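TRNA dimethylallyltransferase (Staphylococcus epidermidis ATCC 12228, PDB 3D3Q) probably catalyses transfer of a dimethylallyl group from dimethylallyl diphosphate to adenosine 37 of tRNAs that read codons beginning with uridine. Local coordinates at residues G225-V230 / P254-N259; D219-H224 / E267-H272; E125-Q130 / K178-L183; E148-F153 / L170-Y175. All blocks are in the same frame, centred on the assembly; numbering follows the deposited sequence.

Contact 1 (G225-V230 / P254-N259); sequences GLFNEV and PVIKGN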
loop_
_atom_site.group_PDB
_atom_site.type_symbol
_atom_site.label_atom_id
_atom_site.label_comp_id
_atom_site.label_asym_id
_atom_site.label_seq_id
_atom_site.Cartn_x
_atom_site.Cartn_y
_atom_site.Cartn_z
ATOM N N GLY A 225 14.518 -11.343 -17.030
ATOM C CA GLY A 225 15.204 -10.348 -17.830
ATOM C C GLY A 225 15.292 -8.962 -17.228
ATOM O O GLY A 225 15.430 -7.979 -17.959
ATOM N N LEU A 226 15.200 -8.877 -15.901
ATOM C CA LEU A 226 15.291 -7.594 -15.190
ATOM C C LEU A 226 16.602 -6.899 -15.527
ATOM O O LEU A 226 16.622 -5.720 -15.872
ATOM C CB LEU A 226 15.222 -7.802 -13.669
ATOM C CG LEU A 226 15.650 -6.603 -12.809
ATOM C CD1 LEU A 226 14.748 -5.415 -13.089
ATOM C CD2 LEU A 226 15.607 -6.971 -11.332
ATOM N N PHE A 227 17.698 -7.640 -15.416
ATOM C CA PHE A 227 19.001 -7.081 -15.704
ATOM C C PHE A 227 19.053 -6.591 -17.152
ATOM O O PHE A 227 19.612 -5.532 -17.425
ATOM C CB PHE A 227 20.091 -8.123 -15.442
ATOM C CG PHE A 227 21.489 -7.574 -15.503
ATOM C CD1 PHE A 227 22.121 -7.371 -16.727
ATOM C CD2 PHE A 227 22.163 -7.228 -14.335
ATOM C CE1 PHE A 227 23.412 -6.836 -16.793
ATOM C CE2 PHE A 227 23.452 -6.694 -14.388
ATOM C CZ PHE A 227 24.078 -6.492 -15.623
ATOM N N ASN A 228 18.461 -7.342 -18.078
ATOM C CA ASN A 228 18.474 -6.931 -19.477
ATOM C C ASN A 228 17.739 -5.599 -19.629
ATOM O O ASN A 228 18.111 -4.753 -20.445
ATOM C CB ASN A 228 17.806 -7.982 -20.360
ATOM C CG ASN A 228 18.004 -7.702 -21.836
ATOM O OD1 ASN A 228 17.315 -8.260 -22.688
ATOM N ND2 ASN A 228 18.959 -6.834 -22.147
ATOM N N GLU A 229 16.698 -5.417 -18.827
ATOM C CA GLU A 229 15.924 -4.199 -18.882
ATOM C C GLU A 229 16.752 -3.005 -18.412
ATOM O O GLU A 229 16.856 -2.007 -19.130
ATOM C CB GLU A 229 14.674 -4.337 -18.025
ATOM C CG GLU A 229 13.560 -3.368 -18.361
ATOM C CD GLU A 229 12.370 -3.564 -17.456
ATOM O OE1 GLU A 229 12.445 -3.121 -16.289
ATOM O OE2 GLU A 229 11.371 -4.179 -17.895
ATOM N N VAL A 230 17.350 -3.096 -17.225
ATOM C CA VAL A 230 18.148 -1.984 -16.719
ATOM C C VAL A 230 19.293 -1.678 -17.668
ATOM O O VAL A 230 19.861 -0.590 -17.636
ATOM C CB VAL A 230 18.739 -2.262 -15.324
ATOM C CG1 VAL A 230 17.671 -2.781 -14.391
ATOM C CG2 VAL A 230 19.879 -3.219 -15.427
ATOM N N PRO A 254 25.287 -0.384 -10.798
ATOM C CA PRO A 254 26.702 -0.573 -10.453
ATOM C C PRO A 254 27.314 -1.856 -11.014
ATOM O O PRO A 254 28.465 -1.867 -11.451
ATOM C CB PRO A 254 26.690 -0.569 -8.921
ATOM C CG PRO A 254 25.549 0.327 -8.602
ATOM C CD PRO A 254 24.496 -0.145 -9.579
ATOM N N VAL A 255 26.536 -2.931 -11.009
ATOM C CA VAL A 255 27.018 -4.206 -11.503
ATOM C C VAL A 255 27.225 -4.173 -13.026
ATOM O O VAL A 255 27.992 -4.961 -13.580
ATOM C CB VAL A 255 26.058 -5.369 -11.063
ATOM C CG1 VAL A 255 24.726 -5.237 -11.748
ATOM C CG2 VAL A 255 26.687 -6.711 -11.367
ATOM N N ILE A 256 26.566 -3.231 -13.686
ATOM C CA ILE A 256 26.694 -3.080 -15.126
ATOM C C ILE A 256 28.023 -2.404 -15.453
ATOM O O ILE A 256 28.546 -2.515 -16.566
ATOM C CB ILE A 256 25.570 -2.218 -15.692
ATOM C CG1 ILE A 256 24.226 -2.832 -15.341
ATOM C CG2 ILE A 256 25.695 -2.116 -17.194
ATOM C CD1 ILE A 256 23.047 -2.006 -15.841
ATOM N N LYS A 257 28.564 -1.704 -14.469
ATOM C CA LYS A 257 29.827 -1.008 -14.625
ATOM C C LYS A 257 30.992 -1.905 -14.213
ATOM O O LYS A 257 32.124 -1.733 -14.672
ATOM C CB LYS A 257 29.792 0.276 -13.795
ATOM C CG LYS A 257 28.599 1.163 -14.165
ATOM C CD LYS A 257 28.635 2.510 -13.480
ATOM C CE LYS A 257 27.564 3.439 -14.032
ATOM N NZ LYS A 257 27.521 4.742 -13.294
ATOM N N GLY A 258 30.702 -2.871 -13.351
ATOM C CA GLY A 258 31.724 -3.793 -12.912
ATOM C C GLY A 258 32.339 -3.369 -11.600
ATOM O O GLY A 258 33.457 -3.767 -11.268
ATOM N N ASN A 259 31.619 -2.551 -10.847
ATOM C CA ASN A 259 32.129 -2.101 -9.563
ATOM C C ASN A 259 31.609 -2.987 -8.443
ATOM O O ASN A 259 32.194 -3.053 -7.366
ATOM C CB ASN A 259 31.737 -0.645 -9.320
ATOM C CG ASN A 259 32.393 0.296 -10.299
ATOM O OD1 ASN A 259 31.715 1.007 -11.045
ATOM N ND2 ASN A 259 33.721 0.296 -10.316
#

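Contact 2 (D219-H224 / E267-H272); sequences DIMLGH and EKLKQH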
loop_
_atom_site.group_PDB
_atom_site.type_symbol
_atom_site.label_atom_id
_atom_site.label_comp_id
_atom_site.label_asym_id
_atom_site.label_seq_id
_atom_site.Cartn_x
_atom_site.Cartn_y
_atom_site.Cartn_z
ATOM N N ASP A 219 13.964 -13.359 -7.394
ATOM C CA ASP A 219 14.573 -14.424 -8.193
ATOM C C ASP A 219 13.894 -14.496 -9.546
ATOM O O ASP A 219 14.559 -14.619 -10.570
ATOM C CB ASP A 219 14.458 -15.788 -7.502
ATOM C CG ASP A 219 15.329 -15.894 -6.261
ATOM O OD1 ASP A 219 16.328 -15.138 -6.166
ATOM O OD2 ASP A 219 15.026 -16.747 -5.383
ATOM N N ILE A 220 12.568 -14.422 -9.551
ATOM C CA ILE A 220 11.822 -14.491 -10.797
ATOM C C ILE A 220 12.151 -13.323 -11.720
ATOM O O ILE A 220 12.343 -13.511 -12.918
ATOM C CB ILE A 220 10.318 -14.502 -10.537
ATOM C CG1 ILE A 220 9.967 -15.607 -9.543
ATOM C CG2 ILE A 220 9.578 -14.720 -11.842
ATOM C CD1 ILE A 220 8.516 -15.605 -9.114
HETATM N N MSE A 221 12.211 -12.116 -11.162
HETATM C CA MSE A 221 12.518 -10.937 -11.964
HETATM C C MSE A 221 13.853 -11.107 -12.682
HETATM O O MSE A 221 13.961 -10.828 -13.878
HETATM C CB MSE A 221 12.586 -9.674 -11.106
HETATM C CG MSE A 221 11.338 -9.352 -10.305
HETATM SE SE MSE A 221 11.345 -7.490 -9.699
HETATM C CE MSE A 221 12.997 -7.449 -8.673
ATOM N N LEU A 222 14.873 -11.549 -11.946
ATOM C CA LEU A 222 16.191 -11.758 -12.532
ATOM C C LEU A 222 16.044 -12.780 -13.636
ATOM O O LEU A 222 16.639 -12.650 -14.703
ATOM C CB LEU A 222 17.181 -12.273 -11.479
ATOM C CG LEU A 222 17.894 -11.264 -10.567
ATOM C CD1 LEU A 222 18.814 -10.371 -11.383
ATOM C CD2 LEU A 222 16.880 -10.433 -9.840
ATOM N N GLY A 223 15.219 -13.787 -13.371
ATOM C CA GLY A 223 14.990 -14.844 -14.335
ATOM C C GLY A 223 14.159 -14.408 -15.518
ATOM O O GLY A 223 14.146 -15.083 -16.536
ATOM N N HIS A 224 13.463 -13.284 -15.403
ATOM C CA HIS A 224 12.649 -12.831 -16.516
ATOM C C HIS A 224 13.309 -11.764 -17.389
ATOM O O HIS A 224 12.729 -11.330 -18.381
ATOM C CB HIS A 224 11.296 -12.341 -16.012
ATOM C CG HIS A 224 10.288 -13.436 -15.837
ATOM N ND1 HIS A 224 8.958 -13.188 -15.564
ATOM C CD2 HIS A 224 10.409 -14.783 -15.907
ATOM C CE1 HIS A 224 8.306 -14.333 -15.473
ATOM N NE2 HIS A 224 9.163 -15.317 -15.677
ATOM N N GLU A 267 21.928 -9.528 -3.389
ATOM C CA GLU A 267 21.758 -9.644 -1.946
ATOM C C GLU A 267 21.147 -8.357 -1.387
ATOM O O GLU A 267 20.271 -8.397 -0.516
ATOM C CB GLU A 267 23.100 -9.887 -1.279
ATOM C CG GLU A 267 23.029 -9.685 0.204
ATOM C CD GLU A 267 23.492 -10.885 0.980
ATOM O OE1 GLU A 267 24.728 -11.077 1.078
ATOM O OE2 GLU A 267 22.620 -11.648 1.464
ATOM N N LYS A 268 21.619 -7.218 -1.896
ATOM C CA LYS A 268 21.124 -5.916 -1.468
ATOM C C LYS A 268 19.757 -5.602 -2.069
ATOM O O LYS A 268 18.952 -4.893 -1.464
ATOM C CB LYS A 268 22.130 -4.822 -1.836
ATOM C CG LYS A 268 23.450 -4.950 -1.085
ATOM C CD LYS A 268 24.333 -3.714 -1.238
ATOM C CE LYS A 268 24.717 -3.464 -2.705
ATOM N NZ LYS A 268 25.648 -2.299 -2.896
ATOM N N LEU A 269 19.498 -6.132 -3.261
ATOM C CA LEU A 269 18.217 -5.922 -3.925
ATOM C C LEU A 269 17.074 -6.603 -3.154
ATOM O O LEU A 269 15.998 -6.026 -2.991
ATOM C CB LEU A 269 18.280 -6.451 -5.366
ATOM C CG LEU A 269 16.985 -6.544 -6.179
ATOM C CD1 LEU A 269 16.286 -5.207 -6.202
ATOM C CD2 LEU A 269 17.305 -6.997 -7.593
ATOM N N LYS A 270 17.302 -7.824 -2.677
ATOM C CA LYS A 270 16.275 -8.541 -1.923
ATOM C C LYS A 270 16.108 -7.910 -0.545
ATOM O O LYS A 270 15.039 -7.989 0.057
ATOM C CB LYS A 270 16.652 -10.013 -1.754
ATOM C CG LYS A 270 16.844 -10.778 -3.064
ATOM C CD LYS A 270 17.181 -12.243 -2.802
ATOM C CE LYS A 270 17.438 -12.993 -4.085
ATOM N NZ LYS A 270 17.511 -14.445 -3.834
ATOM N N GLN A 271 17.172 -7.291 -0.043
ATOM C CA GLN A 271 17.101 -6.652 1.253
ATOM C C GLN A 271 16.259 -5.381 1.139
ATOM O O GLN A 271 15.215 -5.274 1.779
ATOM C CB GLN A 271 18.502 -6.319 1.769
ATOM C CG GLN A 271 18.535 -6.064 3.265
ATOM C CD GLN A 271 19.747 -5.274 3.716
ATOM O OE1 GLN A 271 19.972 -5.112 4.916
ATOM N NE2 GLN A 271 20.528 -4.770 2.760
ATOM N N HIS A 272 16.698 -4.421 0.325
ATOM C CA HIS A 272 15.945 -3.170 0.132
ATOM C C HIS A 272 14.476 -3.487 -0.135
ATOM O O HIS A 272 13.597 -2.715 0.225
ATOM C CB HIS A 272 16.470 -2.380 -1.077
ATOM C CG HIS A 272 17.821 -1.773 -0.881
ATOM N ND1 HIS A 272 18.947 -2.520 -0.617
ATOM C CD2 HIS A 272 18.229 -0.486 -0.948
ATOM C CE1 HIS A 272 19.995 -1.720 -0.530
ATOM N NE2 HIS A 272 19.586 -0.481 -0.728
#

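Contact 3 (E125-Q130 / K178-L183); sequences EDKMKQ and KTKKLL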
loop_
_atom_site.group_PDB
_atom_site.type_symbol
_atom_site.label_atom_id
_atom_site.label_comp_id
_atom_site.label_asym_id
_atom_site.label_seq_id
_atom_site.Cartn_x
_atom_site.Cartn_y
_atom_site.Cartn_z
ATOM N N GLU A 125 12.206 2.496 15.608
ATOM C CA GLU A 125 12.177 1.062 15.927
ATOM C C GLU A 125 12.270 0.727 17.412
ATOM O O GLU A 125 11.984 -0.407 17.824
ATOM C CB GLU A 125 13.275 0.335 15.155
ATOM C CG GLU A 125 12.937 0.150 13.683
ATOM C CD GLU A 125 11.693 -0.703 13.468
ATOM O OE1 GLU A 125 10.599 -0.288 13.912
ATOM O OE2 GLU A 125 11.814 -1.793 12.861
ATOM N N ASP A 126 12.671 1.717 18.207
ATOM C CA ASP A 126 12.777 1.562 19.655
ATOM C C ASP A 126 11.373 1.482 20.257
ATOM O O ASP A 126 11.059 0.549 21.012
ATOM C CB ASP A 126 13.549 2.746 20.260
ATOM C CG ASP A 126 15.046 2.483 20.347
ATOM O OD1 ASP A 126 15.805 3.427 20.697
ATOM O OD2 ASP A 126 15.455 1.323 20.078
ATOM N N LYS A 127 10.540 2.472 19.922
ATOM C CA LYS A 127 9.154 2.528 20.397
ATOM C C LYS A 127 8.469 1.217 19.978
ATOM O O LYS A 127 7.574 0.726 20.659
ATOM C CB LYS A 127 8.416 3.749 19.790
ATOM C CG LYS A 127 7.583 4.585 20.798
ATOM C CD LYS A 127 8.476 5.338 21.793
ATOM C CE LYS A 127 7.811 5.556 23.166
ATOM N NZ LYS A 127 6.610 6.455 23.158
HETATM N N MSE A 128 8.906 0.649 18.858
HETATM C CA MSE A 128 8.349 -0.606 18.386
HETATM C C MSE A 128 8.420 -1.664 19.473
HETATM O O MSE A 128 7.504 -2.472 19.621
HETATM C CB MSE A 128 9.116 -1.118 17.171
HETATM C CG MSE A 128 8.315 -1.058 15.889
HETATM SE SE MSE A 128 7.632 0.598 15.737
HETATM C CE MSE A 128 5.914 0.272 15.137
ATOM N N LYS A 129 9.522 -1.657 20.220
ATOM C CA LYS A 129 9.743 -2.619 21.301
ATOM C C LYS A 129 8.981 -2.189 22.547
ATOM O O LYS A 129 8.287 -2.991 23.179
ATOM C CB LYS A 129 11.246 -2.719 21.621
ATOM C CG LYS A 129 11.644 -4.011 22.346
ATOM C CD LYS A 129 13.168 -4.182 22.451
ATOM C CE LYS A 129 13.590 -5.661 22.614
ATOM N NZ LYS A 129 12.990 -6.380 23.790
ATOM N N GLN A 130 9.126 -0.913 22.887
ATOM C CA GLN A 130 8.466 -0.326 24.049
ATOM C C GLN A 130 6.959 -0.534 23.930
ATOM O O GLN A 130 6.327 -1.080 24.830
ATOM C CB GLN A 130 8.788 1.180 24.125
ATOM C CG GLN A 130 8.412 1.906 25.441
ATOM C CD GLN A 130 6.935 2.325 25.533
ATOM O OE1 GLN A 130 6.052 1.513 25.844
ATOM N NE2 GLN A 130 6.668 3.601 25.257
ATOM N N LYS A 178 2.613 4.967 20.666
ATOM C CA LYS A 178 3.620 5.199 19.640
ATOM C C LYS A 178 3.823 6.687 19.344
ATOM O O LYS A 178 4.910 7.245 19.554
ATOM C CB LYS A 178 3.244 4.477 18.345
ATOM C CG LYS A 178 3.431 2.972 18.388
ATOM C CD LYS A 178 2.986 2.290 17.095
ATOM C CE LYS A 178 3.243 0.791 17.167
ATOM N NZ LYS A 178 2.647 0.079 16.023
ATOM N N THR A 179 2.772 7.332 18.854
ATOM C CA THR A 179 2.822 8.748 18.516
ATOM C C THR A 179 2.665 9.663 19.729
ATOM O O THR A 179 2.899 10.870 19.639
ATOM C CB THR A 179 1.724 9.112 17.541
ATOM O OG1 THR A 179 1.823 10.503 17.220
ATOM C CG2 THR A 179 0.373 8.845 18.161
ATOM N N LYS A 180 2.253 9.096 20.857
ATOM C CA LYS A 180 2.093 9.868 22.085
ATOM C C LYS A 180 1.051 10.971 21.959
ATOM O O LYS A 180 0.978 11.866 22.802
ATOM C CB LYS A 180 3.433 10.492 22.489
ATOM C CG LYS A 180 4.007 9.989 23.806
ATOM C CD LYS A 180 3.209 10.484 25.012
ATOM C CE LYS A 180 3.745 9.847 26.282
ATOM N NZ LYS A 180 3.676 8.349 26.147
ATOM N N LYS A 181 0.250 10.920 20.901
ATOM C CA LYS A 181 -0.774 11.932 20.719
ATOM C C LYS A 181 -2.153 11.338 20.489
ATOM O O LYS A 181 -2.323 10.124 20.301
ATOM C CB LYS A 181 -0.416 12.863 19.558
ATOM C CG LYS A 181 -0.431 12.205 18.187
ATOM C CD LYS A 181 0.072 13.152 17.107
ATOM C CE LYS A 181 0.135 12.466 15.756
ATOM N NZ LYS A 181 0.668 13.349 14.686
ATOM N N LEU A 182 -3.126 12.246 20.518
ATOM C CA LEU A 182 -4.568 12.008 20.338
ATOM C C LEU A 182 -4.926 11.049 19.171
ATOM O O LEU A 182 -4.546 11.297 18.026
ATOM C CB LEU A 182 -5.244 13.402 20.148
ATOM C CG LEU A 182 -4.343 14.678 19.976
ATOM C CD1 LEU A 182 -5.123 15.887 19.438
ATOM C CD2 LEU A 182 -3.731 15.031 21.328
ATOM N N LEU A 183 -5.649 9.964 19.460
ATOM C CA LEU A 183 -6.044 8.997 18.418
ATOM C C LEU A 183 -7.406 9.286 17.796
ATOM O O LEU A 183 -7.604 9.191 16.583
ATOM C CB LEU A 183 -6.077 7.572 18.969
ATOM C CG LEU A 183 -6.721 6.490 18.053
ATOM C CD1 LEU A 183 -8.238 6.450 18.250
ATOM C CD2 LEU A 183 -6.377 6.742 16.589
#

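Contact 4 (E148-F153 / L170-Y175); sequences EYLASF and LRAIEY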
loop_
_atom_site.group_PDB
_atom_site.type_symbol
_atom_site.label_atom_id
_atom_site.label_comp_id
_atom_site.label_asym_id
_atom_site.label_seq_id
_atom_site.Cartn_x
_atom_site.Cartn_y
_atom_site.Cartn_z
ATOM N N GLU A 148 -10.330 1.281 31.123
ATOM C CA GLU A 148 -10.074 2.351 32.094
ATOM C C GLU A 148 -8.771 3.006 31.655
ATOM O O GLU A 148 -8.672 4.228 31.564
ATOM C CB GLU A 148 -9.864 1.812 33.530
ATOM C CG GLU A 148 -10.931 0.857 34.141
ATOM C CD GLU A 148 -12.335 1.450 34.291
ATOM O OE1 GLU A 148 -13.219 0.758 34.870
ATOM O OE2 GLU A 148 -12.562 2.594 33.829
ATOM N N TYR A 149 -7.777 2.162 31.392
ATOM C CA TYR A 149 -6.462 2.598 30.958
ATOM C C TYR A 149 -6.567 3.490 29.740
ATOM O O TYR A 149 -5.918 4.524 29.662
ATOM C CB TYR A 149 -5.588 1.389 30.628
ATOM C CG TYR A 149 -4.230 1.766 30.110
ATOM C CD1 TYR A 149 -3.369 2.539 30.879
ATOM C CD2 TYR A 149 -3.807 1.366 28.842
ATOM C CE1 TYR A 149 -2.115 2.911 30.404
ATOM C CE2 TYR A 149 -2.545 1.733 28.354
ATOM C CZ TYR A 149 -1.707 2.506 29.146
ATOM O OH TYR A 149 -0.454 2.876 28.702
ATOM N N LEU A 150 -7.388 3.091 28.781
ATOM C CA LEU A 150 -7.548 3.883 27.572
ATOM C C LEU A 150 -8.182 5.226 27.939
ATOM O O LEU A 150 -7.701 6.276 27.507
ATOM C CB LEU A 150 -8.415 3.124 26.562
ATOM C CG LEU A 150 -8.415 3.439 25.060
ATOM C CD1 LEU A 150 -9.849 3.723 24.623
ATOM C CD2 LEU A 150 -7.495 4.612 24.724
ATOM N N ALA A 151 -9.239 5.193 28.755
ATOM C CA ALA A 151 -9.946 6.405 29.197
ATOM C C ALA A 151 -9.011 7.501 29.713
ATOM O O ALA A 151 -9.158 8.676 29.369
ATOM C CB ALA A 151 -10.956 6.044 30.279
ATOM N N SER A 152 -8.056 7.106 30.547
ATOM C CA SER A 152 -7.095 8.032 31.117
ATOM C C SER A 152 -6.429 8.912 30.051
ATOM O O SER A 152 -6.102 10.054 30.326
ATOM C CB SER A 152 -6.011 7.262 31.848
ATOM O OG SER A 152 -5.116 6.716 30.910
ATOM N N PHE A 153 -6.216 8.386 28.846
ATOM C CA PHE A 153 -5.574 9.160 27.790
ATOM C C PHE A 153 -6.571 9.818 26.894
ATOM O O PHE A 153 -6.741 11.026 26.916
ATOM C CB PHE A 153 -4.693 8.290 26.894
ATOM C CG PHE A 153 -3.623 7.572 27.616
ATOM C CD1 PHE A 153 -2.826 8.246 28.541
ATOM C CD2 PHE A 153 -3.425 6.208 27.405
ATOM C CE1 PHE A 153 -1.835 7.572 29.268
ATOM C CE2 PHE A 153 -2.441 5.518 28.122
ATOM C CZ PHE A 153 -1.639 6.199 29.063
ATOM N N LEU A 170 -7.409 -1.568 21.762
ATOM C CA LEU A 170 -5.953 -1.695 21.663
ATOM C C LEU A 170 -5.418 -0.775 20.572
ATOM O O LEU A 170 -4.418 -0.096 20.764
ATOM C CB LEU A 170 -5.538 -3.143 21.354
ATOM C CG LEU A 170 -5.585 -4.126 22.523
ATOM C CD1 LEU A 170 -5.359 -5.548 21.997
ATOM C CD2 LEU A 170 -4.549 -3.740 23.570
ATOM N N ARG A 171 -6.093 -0.761 19.431
ATOM C CA ARG A 171 -5.682 0.083 18.335
ATOM C C ARG A 171 -5.505 1.523 18.816
ATOM O O ARG A 171 -4.572 2.210 18.411
ATOM C CB ARG A 171 -6.722 0.031 17.234
ATOM C CG ARG A 171 -6.165 -0.467 15.933
ATOM C CD ARG A 171 -6.162 0.642 14.901
ATOM N NE ARG A 171 -5.251 1.760 15.200
ATOM C CZ ARG A 171 -3.924 1.669 15.257
ATOM N NH1 ARG A 171 -3.204 2.748 15.517
ATOM N NH2 ARG A 171 -3.322 0.498 15.064
ATOM N N ALA A 172 -6.404 1.972 19.682
ATOM C CA ALA A 172 -6.322 3.312 20.219
ATOM C C ALA A 172 -5.134 3.391 21.177
ATOM O O ALA A 172 -4.286 4.275 21.062
ATOM C CB ALA A 172 -7.612 3.672 20.939
ATOM N N ILE A 173 -5.063 2.465 22.127
ATOM C CA ILE A 173 -3.955 2.436 23.075
ATOM C C ILE A 173 -2.627 2.263 22.336
ATOM O O ILE A 173 -1.617 2.859 22.699
ATOM C CB ILE A 173 -4.144 1.292 24.073
ATOM C CG1 ILE A 173 -5.389 1.575 24.905
ATOM C CG2 ILE A 173 -2.917 1.147 24.955
ATOM C CD1 ILE A 173 -5.862 0.395 25.681
ATOM N N GLU A 174 -2.642 1.453 21.286
ATOM C CA GLU A 174 -1.453 1.216 20.477
ATOM C C GLU A 174 -0.961 2.497 19.788
ATOM O O GLU A 174 0.233 2.805 19.807
ATOM C CB GLU A 174 -1.768 0.162 19.424
ATOM C CG GLU A 174 -0.617 -0.177 18.510
ATOM C CD GLU A 174 -1.009 -1.137 17.401
ATOM O OE1 GLU A 174 -0.100 -1.494 16.606
ATOM O OE2 GLU A 174 -2.209 -1.524 17.325
ATOM N N TYR A 175 -1.890 3.232 19.178
ATOM C CA TYR A 175 -1.598 4.482 18.471
ATOM C C TYR A 175 -0.980 5.543 19.383
ATOM O O TYR A 175 0.024 6.168 19.038
ATOM C CB TYR A 175 -2.887 5.030 17.863
ATOM C CG TYR A 175 -2.710 6.357 17.191
ATOM C CD1 TYR A 175 -2.204 6.445 15.898
ATOM C CD2 TYR A 175 -3.034 7.527 17.852
ATOM C CE1 TYR A 175 -2.025 7.676 15.278
ATOM C CE2 TYR A 175 -2.865 8.754 17.251
ATOM C CZ TYR A 175 -2.361 8.834 15.967
ATOM O OH TYR A 175 -2.214 10.077 15.390
#

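Contact 1 (G225-V230 / P254-N259)
Phe-227 projects its ring from the first turn of helix 226-235 into the hollow between Val-255 and Ile-256 on the short helix 252-257. One corner of the ring does the touching. CE2 meets Val-255 CG1 at 3.3 Å, the methyl lying at the ring edge near its plane, while the neighbouring CZ lies 3.7 Å from Ile-256 CG1, which approaches obliquely. With CG anti to the backbone N (chi1 -171°), the ring is carried out across the gap, although the side chain does not leave the backbone in that direction. Val-230, one turn further on, offers a second contact, its CG2 touching the CD1 methyl of Ile-256 at 3.4 Å. Ile-256 thus works as a two-part bump, its CG1 against the aromatic ring and its extended tip (chi2 178°) against the valine. The backbones stay well apart, with Phe-227 CA and Ile-256 CA 8.7 Å from each other. Leu-252 also packs on Val-230, and Met-262 of the next helix reaches Phe-227, so the apolar patch continues past these two segments. Gly-225 closes helix 207-224 with a Schellman motif at positive phi and is the N-cap of helix 226-235, so the chain turns just before Phe-227. This is apolar packing between a helix start and a short helical turn, within the helical part of an IPP transferase, a family of the P-loop NTPase clan.

Contact 2 (D219-H224 / E267-H272)
Lys-270 reaches across from helix 262-286 to Asp-219 on helix 207-224, where NZ donates to OD1 at 2.7 Å, forming a salt bridge. The ammonium meets OD1 on its syn side, 20° out of the carboxylate plane, while OD2 lies 3.7 Å from NZ. The lysine chain is extended beyond CG, which takes its charge to the aspartate although the axes of the two helical segments come no closer than 11.8 Å, their N-to-C directions 129° apart. The two side chains cross at about a right angle. The Lys-270 side chain also touches Asn-215 and Val-218.

Beside the ion pair the contact is apolar. Leu-222 CD2 faces Leu-269 CD2 at 4.1 Å, and the CE of Met-221, a selenomethionine, approaches the same methyl. Leu-226 of the following helix packs on both Met-221 and Leu-269.

Main-chain acceptors are engaged as well. Lys-268 O takes the backbone N of His-272 at 2.9 Å and the ring ND1 of the same histidine from the opposite face of the carbonyl plane, ND1 standing 38° out of that plane. Leu-269 O is hydrogen-bonded to Ser-273 OG, and Asp-219 O accepts from Gly-223 N.

The chemistry is therefore divided: one ion pair, with its aspartate exposed, beside a largely buried leucine and selenomethionine cluster. The side chain of Met-221 lies about 7 Å from that of Thr-16, near the probable substrate site of the P-loop. With Asp-219 exposed, solvent probably weakens the pair, and the apolar side chains are likely to carry much of the association.

Contact 3 (E125-Q130 / K178-L183)
The helical region that IPP transferases carry beside their P-loop core contains this junction, in which Lys-127 and Met-128 at the start of helix 125-136 meet Lys-178 at the end of helix 166-179 and Lys-180 just beyond it. The backbones come near each other here, Lys-127 CA and Lys-178 CA being 6.2 Å apart. Lys-127 lays its CG 4.0 Å from Lys-178 O, then bends at chi2 (69°) and again at chi4. These turns fold the amine back toward the end of the partner helix, where NZ is hydrogen-bonded to the carbonyl O of Leu-177. A lysine charge placed at a helix C-terminus would probably be favoured by the carbonyls gathered there. Lys-180, the first residue to leave helical angles, has positive phi (62°), and its side chain comes back toward Lys-127. Lys-127 NZ and Lys-180 NZ stand 4.6 Å apart, a like-charge approach that is likely to be mildly unfavourable and is set against the bond to Leu-177. On the other flank, Lys-178 is extended beyond CG and crosses Met-128, a selenomethionine, obliquely. Its charge is paired with Glu-174 OE1, with a weak further bond to Asn-286 OD1, and Asn-286 also touches Met-128. Kinks at chi2 and chi3 turn the selenomethionine tip inward although the side chain sets out the other way: CE settles 3.4 Å from both CE and NZ of Lys-178.

Contact 4 (E148-F153 / L170-Y175)
Ile-173 spreads its two branches over Leu-150 and the ring edge of Tyr-149, packing helix 166-179 against helix 143-153 in the helical region of this IPP transferase. The axes of the two segments approach to 10.0 Å and cross at 48°. A chi1 of 177° swings the Tyr-149 ring beside its own carbonyl carbon and out to the partner helix, where CE2 meets Ile-173 CG2 at 3.5 Å, the methyl lying near the ring plane. The longer branch packs mainly on Leu-150: Ile-173 CG1 is 3.6 Å from Leu-150 CG, and CD1 reaches the leucine CB while also meeting Tyr-149 CD2. Ala-172 CB, 3.9 Å from Leu-150 CD2, extends the apolar surface by one residue. Ala-158 of helix 155-160 and Val-169 of helix 166-179 also touch Leu-150. Arg-171 falls at the end of the region 167-171, which probably contacts substrate tRNA; its NH2 bridges to Glu-174 OE2. Within helix 143-153, Tyr-149 O accepts from Ser-152 OG, and the same hydroxyl oxygen lies over the centre of the Phe-153 ring, 3.5 Å above its plane, while Tyr-149 OH sits at that ring's edge.

The four contacts form two clusters. Contacts 3 and 4 come first along the chain, contact 4 nested inside the loop closed by contact 3; both use helix 166-179, and their centres are 12 Å apart. Contacts 1 and 2 follow, contact 1 nested within contact 2, again 12 Å between centres, joined where helix 207-224 gives way to 226-235 and where 252-257 precedes 262-286. Between the clusters, contacts 2 and 4 have centres 41 Å apart, on opposite sides of the chain's centre. Helix 262-286 links the two: it forms contact 2 and its far end touches Met-128. Residues 167-171 and 245-250, both probably tRNA-contacting, lie near different clusters, consistent with tRNA contacts spread over both parts.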